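Local coordinates for SusD superfamily protein (Bacteroides fragilis, PDB 3L22) that probably binds glycans at the cell surface, as a SusD-family protein of the outer membrane, and can bind zinc ions, at residues Glu159-Thr167 with Ile428-Ile439; Asp55-Leu66 with Tyr270-Asp280. All coordinates share one frame; numbering follows the deposited sequence.

Contact 1. Residues Glu159-Thr167 with Ile428-Ile439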
# COMPACT_ATOMS: atom_id res chain seq x y z
N GLU A 159 -24.50 -18.05 7.94
CA GLU A 159 -25.03 -17.72 9.28
C GLU A 159 -24.77 -16.29 9.76
O GLU A 159 -25.71 -15.67 10.24
CB GLU A 159 -24.54 -18.74 10.33
CG GLU A 159 -25.42 -19.99 10.47
CD GLU A 159 -24.65 -21.20 10.96
OE1 GLU A 159 -23.46 -21.06 11.32
OE2 GLU A 159 -25.24 -22.30 10.97
N ASN A 160 -23.56 -15.75 9.60
CA ASN A 160 -23.19 -14.42 10.15
C ASN A 160 -22.89 -13.30 9.16
O ASN A 160 -22.10 -12.39 9.47
CB ASN A 160 -21.99 -14.57 11.11
CG ASN A 160 -22.34 -15.41 12.33
OD1 ASN A 160 -21.76 -16.48 12.57
ND2 ASN A 160 -23.32 -14.94 13.10
N ASN A 161 -23.54 -13.31 8.01
CA ASN A 161 -23.37 -12.21 7.05
C ASN A 161 -23.87 -10.84 7.54
O ASN A 161 -23.32 -9.80 7.14
CB ASN A 161 -24.05 -12.54 5.72
CG ASN A 161 -23.39 -13.69 4.96
OD1 ASN A 161 -22.19 -13.97 5.11
ND2 ASN A 161 -24.17 -14.36 4.12
N ASN A 162 -24.90 -10.83 8.39
CA ASN A 162 -25.43 -9.56 8.88
C ASN A 162 -24.51 -8.95 9.93
O ASN A 162 -24.27 -9.53 10.98
CB ASN A 162 -26.85 -9.72 9.43
CG ASN A 162 -27.85 -10.18 8.37
OD1 ASN A 162 -27.68 -9.96 7.17
ND2 ASN A 162 -28.91 -10.80 8.82
N MSE A 163 -23.96 -7.77 9.62
CA MSE A 163 -23.06 -7.07 10.53
C MSE A 163 -22.94 -5.60 10.15
O MSE A 163 -22.70 -5.28 8.98
CB MSE A 163 -21.65 -7.68 10.51
CG MSE A 163 -20.81 -7.23 11.67
SE MSE A 163 -19.04 -7.96 11.62
CE MSE A 163 -19.44 -9.76 12.24
N PRO A 164 -23.07 -4.69 11.13
CA PRO A 164 -22.87 -3.30 10.81
C PRO A 164 -21.42 -2.98 10.52
O PRO A 164 -20.51 -3.75 10.87
CB PRO A 164 -23.32 -2.55 12.08
CG PRO A 164 -23.75 -3.56 13.05
CD PRO A 164 -23.37 -4.90 12.56
N ARG A 165 -21.24 -1.83 9.88
CA ARG A 165 -19.92 -1.30 9.58
C ARG A 165 -19.33 -0.72 10.87
O ARG A 165 -20.04 -0.07 11.62
CB ARG A 165 -20.03 -0.21 8.50
CG ARG A 165 -20.72 -0.67 7.20
CD ARG A 165 -21.15 0.51 6.32
NE ARG A 165 -19.98 1.17 5.75
CZ ARG A 165 -20.00 2.29 5.02
NH1 ARG A 165 -21.16 2.88 4.76
NH2 ARG A 165 -18.84 2.81 4.55
N SER A 166 -18.05 -0.99 11.12
CA SER A 166 -17.30 -0.29 12.15
C SER A 166 -16.82 1.04 11.59
O SER A 166 -16.84 1.24 10.37
CB SER A 166 -16.10 -1.12 12.57
OG SER A 166 -16.56 -2.22 13.33
N THR A 167 -16.40 1.94 12.48
CA THR A 167 -15.91 3.25 12.06
C THR A 167 -14.45 3.17 11.55
O THR A 167 -13.74 2.23 11.86
CB THR A 167 -16.00 4.28 13.18
OG1 THR A 167 -15.05 3.95 14.19
CG2 THR A 167 -17.46 4.37 13.81
N ILE A 428 -20.01 0.84 -0.48
CA ILE A 428 -20.08 -0.57 -0.15
C ILE A 428 -20.66 -1.31 -1.36
O ILE A 428 -21.70 -0.91 -1.85
CB ILE A 428 -20.95 -0.85 1.10
CG1 ILE A 428 -20.38 -0.14 2.35
CG2 ILE A 428 -21.05 -2.37 1.31
CD1 ILE A 428 -18.92 -0.46 2.70
N PRO A 429 -19.97 -2.37 -1.87
CA PRO A 429 -20.40 -2.95 -3.15
C PRO A 429 -21.64 -3.80 -3.07
O PRO A 429 -21.96 -4.33 -2.02
CB PRO A 429 -19.21 -3.85 -3.56
CG PRO A 429 -18.57 -4.18 -2.25
CD PRO A 429 -18.67 -2.90 -1.46
N GLN A 430 -22.29 -3.95 -4.21
CA GLN A 430 -23.49 -4.81 -4.33
C GLN A 430 -23.29 -6.24 -3.79
O GLN A 430 -24.22 -6.79 -3.22
CB GLN A 430 -23.95 -4.87 -5.79
CG GLN A 430 -25.22 -5.71 -6.08
CD GLN A 430 -26.50 -5.15 -5.43
OE1 GLN A 430 -26.49 -4.12 -4.73
NE2 GLN A 430 -27.62 -5.83 -5.69
N VAL A 431 -22.10 -6.82 -3.97
CA VAL A 431 -21.86 -8.18 -3.45
C VAL A 431 -22.14 -8.25 -1.94
O VAL A 431 -22.75 -9.19 -1.48
CB VAL A 431 -20.44 -8.74 -3.75
CG1 VAL A 431 -20.30 -9.03 -5.21
CG2 VAL A 431 -19.34 -7.79 -3.27
N GLU A 432 -21.74 -7.23 -1.20
CA GLU A 432 -22.03 -7.16 0.22
C GLU A 432 -23.50 -6.83 0.49
O GLU A 432 -24.15 -7.45 1.37
CB GLU A 432 -21.11 -6.13 0.89
CG GLU A 432 -21.24 -5.97 2.40
CD GLU A 432 -20.72 -7.16 3.22
OE1 GLU A 432 -20.08 -8.06 2.66
OE2 GLU A 432 -20.93 -7.16 4.45
N LEU A 433 -24.04 -5.86 -0.24
CA LEU A 433 -25.40 -5.37 0.02
C LEU A 433 -26.44 -6.48 -0.12
O LEU A 433 -27.43 -6.48 0.61
CB LEU A 433 -25.75 -4.19 -0.90
CG LEU A 433 -24.94 -2.88 -0.79
CD1 LEU A 433 -25.56 -1.90 -1.79
CD2 LEU A 433 -24.96 -2.31 0.63
N LEU A 434 -26.20 -7.43 -1.02
CA LEU A 434 -27.09 -8.57 -1.22
C LEU A 434 -27.14 -9.49 0.00
O LEU A 434 -28.19 -10.00 0.32
CB LEU A 434 -26.69 -9.38 -2.47
CG LEU A 434 -27.01 -8.74 -3.84
CD1 LEU A 434 -26.24 -9.44 -4.97
CD2 LEU A 434 -28.52 -8.74 -4.14
N LEU A 435 -26.02 -9.66 0.69
CA LEU A 435 -25.90 -10.62 1.80
C LEU A 435 -25.99 -10.01 3.20
O LEU A 435 -26.29 -10.74 4.13
CB LEU A 435 -24.54 -11.32 1.72
CG LEU A 435 -24.26 -12.17 0.48
CD1 LEU A 435 -22.81 -12.63 0.53
CD2 LEU A 435 -25.23 -13.34 0.40
N ASN A 436 -25.69 -8.72 3.36
CA ASN A 436 -25.60 -8.12 4.69
C ASN A 436 -26.76 -7.15 4.93
O ASN A 436 -26.71 -5.99 4.51
CB ASN A 436 -24.23 -7.44 4.82
CG ASN A 436 -23.99 -6.83 6.21
OD1 ASN A 436 -24.90 -6.76 7.05
ND2 ASN A 436 -22.73 -6.38 6.46
N LYS A 437 -27.79 -7.60 5.64
CA LYS A 437 -28.97 -6.75 5.89
C LYS A 437 -28.73 -5.68 6.91
O LYS A 437 -29.55 -4.77 7.00
CB LYS A 437 -30.19 -7.55 6.35
CG LYS A 437 -30.51 -8.81 5.54
CD LYS A 437 -30.49 -8.56 4.01
CE LYS A 437 -30.79 -9.85 3.22
NZ LYS A 437 -31.62 -9.55 2.02
N ASP A 438 -27.66 -5.78 7.70
CA ASP A 438 -27.33 -4.78 8.71
C ASP A 438 -26.26 -3.80 8.24
O ASP A 438 -25.73 -3.05 9.06
CB ASP A 438 -26.85 -5.43 10.01
CG ASP A 438 -27.92 -6.29 10.68
OD1 ASP A 438 -29.11 -6.20 10.30
OD2 ASP A 438 -27.55 -7.07 11.59
N ILE A 439 -25.96 -3.76 6.95
CA ILE A 439 -24.84 -2.97 6.45
C ILE A 439 -25.01 -1.49 6.81
O ILE A 439 -24.04 -0.81 7.13
CB ILE A 439 -24.63 -3.15 4.91
CG1 ILE A 439 -23.27 -2.61 4.44
CG2 ILE A 439 -25.77 -2.50 4.12
CD1 ILE A 439 -22.07 -3.25 5.10
O HOH W 1 -26.61 -13.72 3.99
O HOH W 2 -23.38 0.17 9.31
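N436 OD1 accepts two backbone N-H groups that approach from opposite faces of its amide plane: M163 N across the contact at 2.9 Å, standing 45° out of that plane, and D438 N, two residues on in its own segment. The other end of the amide is equally committed. N436 ND2 gives one proton to M163 O at 2.7 Å, on a lone pair of M163 O and in its carbonyl plane, with M163 O only 2° from the N436 amide plane, and the second to E432 OE2 at 2.8 Å. With CG anti to the backbone N (chi1 -177°), the amide lies against the 161-163 backbone, and its four bonds fix the flip of the group. E432 in turn forms a salt bridge with R151, whose NH2 also bonds N161 O, a second shell behind the asparagine. Alongside, N162 OD1 takes the N-H of K437 at 2.8 Å, from above its carbonyl plane, while N162 CB comes within 3.5 Å of D438 OD2. Further along, in one of two modelled conformers and so less certainly, I428 CG1 sits 3.6 Å above the R165 guanidinium plane, over its centre; R165 NE there bonds S147 O. The bond from D438 N makes N436 the head of an Asx turn, within a type I turn N436-I439 that follows helix 430-435.

Contact 2. Residues Asp55-Leu66 with Tyr270-Asp280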
# COMPACT_ATOMS: atom_id res chain seq x y z
N ASP A 55 -0.53 11.38 -10.15
CA ASP A 55 0.82 11.33 -10.72
C ASP A 55 0.95 10.47 -11.97
O ASP A 55 1.91 10.61 -12.72
CB ASP A 55 1.78 10.88 -9.63
CG ASP A 55 1.95 11.95 -8.56
OD1 ASP A 55 1.92 13.18 -8.91
OD2 ASP A 55 2.12 11.58 -7.38
N VAL A 56 -0.01 9.56 -12.15
CA VAL A 56 -0.19 8.79 -13.38
C VAL A 56 -1.56 9.12 -13.92
O VAL A 56 -2.37 9.69 -13.17
CB VAL A 56 -0.02 7.26 -13.13
CG1 VAL A 56 1.46 6.96 -12.85
CG2 VAL A 56 -0.93 6.73 -12.00
N ILE A 57 -1.79 8.83 -15.21
CA ILE A 57 -3.10 8.94 -15.83
C ILE A 57 -3.49 7.64 -16.47
O ILE A 57 -2.65 6.93 -16.97
CB ILE A 57 -3.18 10.04 -16.92
CG1 ILE A 57 -2.06 9.89 -17.98
CG2 ILE A 57 -3.16 11.36 -16.25
CD1 ILE A 57 -2.20 10.82 -19.22
N ASN A 58 -4.79 7.36 -16.44
CA ASN A 58 -5.36 6.19 -17.07
C ASN A 58 -6.05 6.69 -18.33
O ASN A 58 -7.02 7.44 -18.26
CB ASN A 58 -6.37 5.52 -16.11
CG ASN A 58 -6.88 4.18 -16.64
OD1 ASN A 58 -7.13 4.04 -17.85
ND2 ASN A 58 -7.02 3.19 -15.72
N ILE A 59 -5.54 6.28 -19.49
CA ILE A 59 -6.10 6.71 -20.78
C ILE A 59 -6.85 5.57 -21.50
O ILE A 59 -7.15 5.65 -22.67
CB ILE A 59 -5.04 7.41 -21.69
CG1 ILE A 59 -3.78 6.56 -21.90
CG2 ILE A 59 -4.64 8.79 -21.11
CD1 ILE A 59 -3.98 5.33 -22.76
N SER A 60 -7.17 4.51 -20.78
CA SER A 60 -7.69 3.29 -21.44
C SER A 60 -9.12 3.43 -21.91
O SER A 60 -9.51 2.71 -22.83
CB SER A 60 -7.65 2.09 -20.48
OG SER A 60 -8.50 2.26 -19.35
N ASN A 61 -9.88 4.34 -21.29
CA ASN A 61 -11.32 4.47 -21.56
C ASN A 61 -12.06 3.15 -21.36
O ASN A 61 -13.06 2.90 -22.00
CB ASN A 61 -11.58 5.00 -22.98
CG ASN A 61 -13.00 5.56 -23.16
OD1 ASN A 61 -13.54 6.18 -22.25
ND2 ASN A 61 -13.60 5.32 -24.32
N ASN A 62 -11.55 2.28 -20.50
CA ASN A 62 -12.10 0.94 -20.37
C ASN A 62 -12.30 0.61 -18.89
O ASN A 62 -11.34 0.59 -18.14
CB ASN A 62 -11.12 -0.03 -21.02
CG ASN A 62 -11.58 -1.48 -20.97
OD1 ASN A 62 -12.69 -1.78 -20.53
ND2 ASN A 62 -10.71 -2.39 -21.40
N LEU A 63 -13.54 0.34 -18.50
CA LEU A 63 -13.89 0.00 -17.12
C LEU A 63 -13.20 -1.28 -16.64
O LEU A 63 -12.88 -1.39 -15.45
CB LEU A 63 -15.41 -0.11 -16.97
CG LEU A 63 -16.26 1.12 -17.33
CD1 LEU A 63 -17.77 0.92 -16.89
CD2 LEU A 63 -15.70 2.42 -16.76
N VAL A 64 -12.90 -2.20 -17.57
CA VAL A 64 -12.15 -3.42 -17.23
C VAL A 64 -10.74 -3.10 -16.74
O VAL A 64 -10.20 -3.82 -15.91
CB VAL A 64 -12.12 -4.45 -18.43
CG1 VAL A 64 -11.31 -5.72 -18.07
CG2 VAL A 64 -13.57 -4.84 -18.91
N THR A 65 -10.14 -2.00 -17.21
CA THR A 65 -8.79 -1.63 -16.76
C THR A 65 -8.77 -0.33 -15.93
O THR A 65 -7.95 0.54 -16.14
CB THR A 65 -7.81 -1.61 -17.94
OG1 THR A 65 -8.28 -0.70 -18.93
CG2 THR A 65 -7.67 -3.02 -18.55
N LEU A 66 -9.66 -0.25 -14.95
CA LEU A 66 -9.60 0.72 -13.82
C LEU A 66 -9.95 2.19 -14.20
O LEU A 66 -9.73 3.12 -13.43
CB LEU A 66 -8.25 0.63 -13.06
CG LEU A 66 -7.93 -0.72 -12.37
CD1 LEU A 66 -6.55 -0.71 -11.67
CD2 LEU A 66 -9.04 -1.10 -11.32
N TYR A 270 -0.24 -2.99 -17.00
CA TYR A 270 -0.84 -1.66 -16.95
C TYR A 270 0.08 -0.53 -17.44
O TYR A 270 -0.41 0.55 -17.78
CB TYR A 270 -1.39 -1.39 -15.51
CG TYR A 270 -2.78 -1.93 -15.35
CD1 TYR A 270 -3.01 -3.28 -15.40
CD2 TYR A 270 -3.86 -1.10 -15.16
CE1 TYR A 270 -4.27 -3.80 -15.27
CE2 TYR A 270 -5.14 -1.62 -15.02
CZ TYR A 270 -5.31 -2.97 -15.07
OH TYR A 270 -6.53 -3.52 -14.97
N TYR A 271 1.40 -0.77 -17.47
CA TYR A 271 2.39 0.25 -17.77
C TYR A 271 3.20 0.02 -19.05
O TYR A 271 3.65 0.98 -19.65
CB TYR A 271 3.40 0.37 -16.61
CG TYR A 271 2.78 0.91 -15.33
CD1 TYR A 271 2.42 2.24 -15.22
CD2 TYR A 271 2.61 0.09 -14.21
CE1 TYR A 271 1.88 2.74 -14.07
CE2 TYR A 271 2.06 0.58 -13.03
CZ TYR A 271 1.68 1.91 -12.98
OH TYR A 271 1.12 2.42 -11.85
N TYR A 272 3.35 -1.23 -19.48
CA TYR A 272 4.38 -1.56 -20.46
C TYR A 272 4.16 -1.06 -21.87
O TYR A 272 5.13 -0.96 -22.59
CB TYR A 272 4.65 -3.08 -20.56
CG TYR A 272 3.75 -3.88 -21.48
CD1 TYR A 272 2.39 -3.96 -21.24
CD2 TYR A 272 4.27 -4.57 -22.61
CE1 TYR A 272 1.56 -4.69 -22.06
CE2 TYR A 272 3.42 -5.32 -23.46
CZ TYR A 272 2.06 -5.36 -23.15
OH TYR A 272 1.13 -6.07 -23.87
N ASP A 273 2.93 -0.81 -22.29
CA ASP A 273 2.70 -0.49 -23.70
C ASP A 273 2.07 0.88 -23.98
O ASP A 273 1.76 1.18 -25.12
CB ASP A 273 1.90 -1.61 -24.39
CG ASP A 273 0.47 -1.70 -23.93
OD1 ASP A 273 0.03 -0.89 -23.06
OD2 ASP A 273 -0.23 -2.57 -24.50
N GLY A 274 1.85 1.68 -22.95
CA GLY A 274 1.25 3.01 -23.15
C GLY A 274 -0.24 3.04 -23.41
O GLY A 274 -0.80 4.11 -23.59
N LYS A 275 -0.91 1.89 -23.41
CA LYS A 275 -2.35 1.86 -23.72
C LYS A 275 -3.24 1.99 -22.49
O LYS A 275 -4.46 2.12 -22.63
CB LYS A 275 -2.68 0.57 -24.46
CG LYS A 275 -1.99 0.48 -25.85
CD LYS A 275 -2.37 -0.79 -26.60
CE LYS A 275 -1.69 -0.86 -27.97
NZ LYS A 275 -1.78 -2.25 -28.51
N ILE A 276 -2.65 1.93 -21.29
CA ILE A 276 -3.46 2.05 -20.09
C ILE A 276 -2.97 3.21 -19.24
O ILE A 276 -3.59 4.28 -19.29
CB ILE A 276 -3.58 0.71 -19.29
CG1 ILE A 276 -4.09 -0.41 -20.21
CG2 ILE A 276 -4.51 0.91 -18.05
CD1 ILE A 276 -4.07 -1.81 -19.58
N MSE A 277 -1.89 3.00 -18.47
CA MSE A 277 -1.34 4.02 -17.59
C MSE A 277 -0.17 4.71 -18.28
O MSE A 277 0.66 4.06 -18.93
CB MSE A 277 -0.83 3.44 -16.27
CG MSE A 277 -1.80 2.53 -15.54
SE MSE A 277 -3.51 3.29 -15.13
CE MSE A 277 -2.88 4.73 -13.99
N LEU A 278 -0.13 6.04 -18.13
CA LEU A 278 1.01 6.87 -18.48
C LEU A 278 1.36 7.73 -17.27
O LEU A 278 0.54 7.91 -16.34
CB LEU A 278 0.68 7.76 -19.68
CG LEU A 278 0.36 7.12 -21.04
CD1 LEU A 278 -0.15 8.20 -22.06
CD2 LEU A 278 1.64 6.36 -21.57
N ILE A 279 2.57 8.27 -17.28
CA ILE A 279 2.96 9.30 -16.33
C ILE A 279 2.14 10.55 -16.65
O ILE A 279 2.01 10.91 -17.83
CB ILE A 279 4.43 9.66 -16.48
CG1 ILE A 279 5.34 8.44 -16.21
CG2 ILE A 279 4.79 10.87 -15.53
CD1 ILE A 279 6.77 8.67 -16.62
N ASP A 280 1.57 11.21 -15.63
CA ASP A 280 0.93 12.53 -15.81
C ASP A 280 1.99 13.62 -15.88
O ASP A 280 2.35 14.24 -14.85
CB ASP A 280 -0.09 12.84 -14.71
CG ASP A 280 -0.92 14.09 -15.02
OD1 ASP A 280 -0.51 14.93 -15.86
OD2 ASP A 280 -2.02 14.19 -14.44
O HOH W 3 3.73 12.74 -12.87
O HOH W 4 -3.54 12.17 -13.02
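Backbone bonds between I57 and L278 define the pairing: I57 N to L278 O is 2.7 Å, and the return bond, L278 N to I57 O, is 2.9 Å. Two further bonds, I59 N to I276 O and D280 N to D55 O, extend this antiparallel ladder at its two ends; the strand axes make an angle of 149°. Apolar packing differs between the faces. Beside N58, the selenomethionine M277 folds back through bends at chi2 and chi3 (-56° and -62°), which brings CE to 3.4 Å from V56 CG2, a tight fit, and SE to 3.6 Å from N58 ND2. On the opposite face, in one of two conformers of I57, its CG1 meets L278 CB. Next to the ladder, Y270 CE2 touches L66 CD1 at 3.7 Å, and T65 CG2 meets I276 CD1. Polar side chains bond mainly within their own segments: N58 OD1 receives both S60 N and S60 OG, while N58 ND2 reaches T65 O in its amide plane and also N51 OD1. Water links V56 O to D280 OD2, while D280 OD1 accepts from S283 N. The chemistry therefore implies that main-chain bonds set the register, whereas M277, Y270 and L66 pack between the ladder and helix 44-52.

Both contacts join sequence-distant parts of the chain, and their segments alternate along it, yet they share no element: their centres are 32 Å apart and their nearest atoms about 13 Å. Contact 1 is partly buried, its centre about 25 Å from that of the chain, and ties the loop before helix 168-178 to the turn after helix 430-435. Contact 2, about 19 Å from the chain centre, is a buried contact with 11 of its 18 touching residues buried, and it forms a two-stranded sheet. The chemistry differs with place: asparagine side chains bond to backbone across 159-167/428-439, whereas across 55-66/270-280 backbone bonds to backbone, and the buried area is larger, 782 against 529 Å².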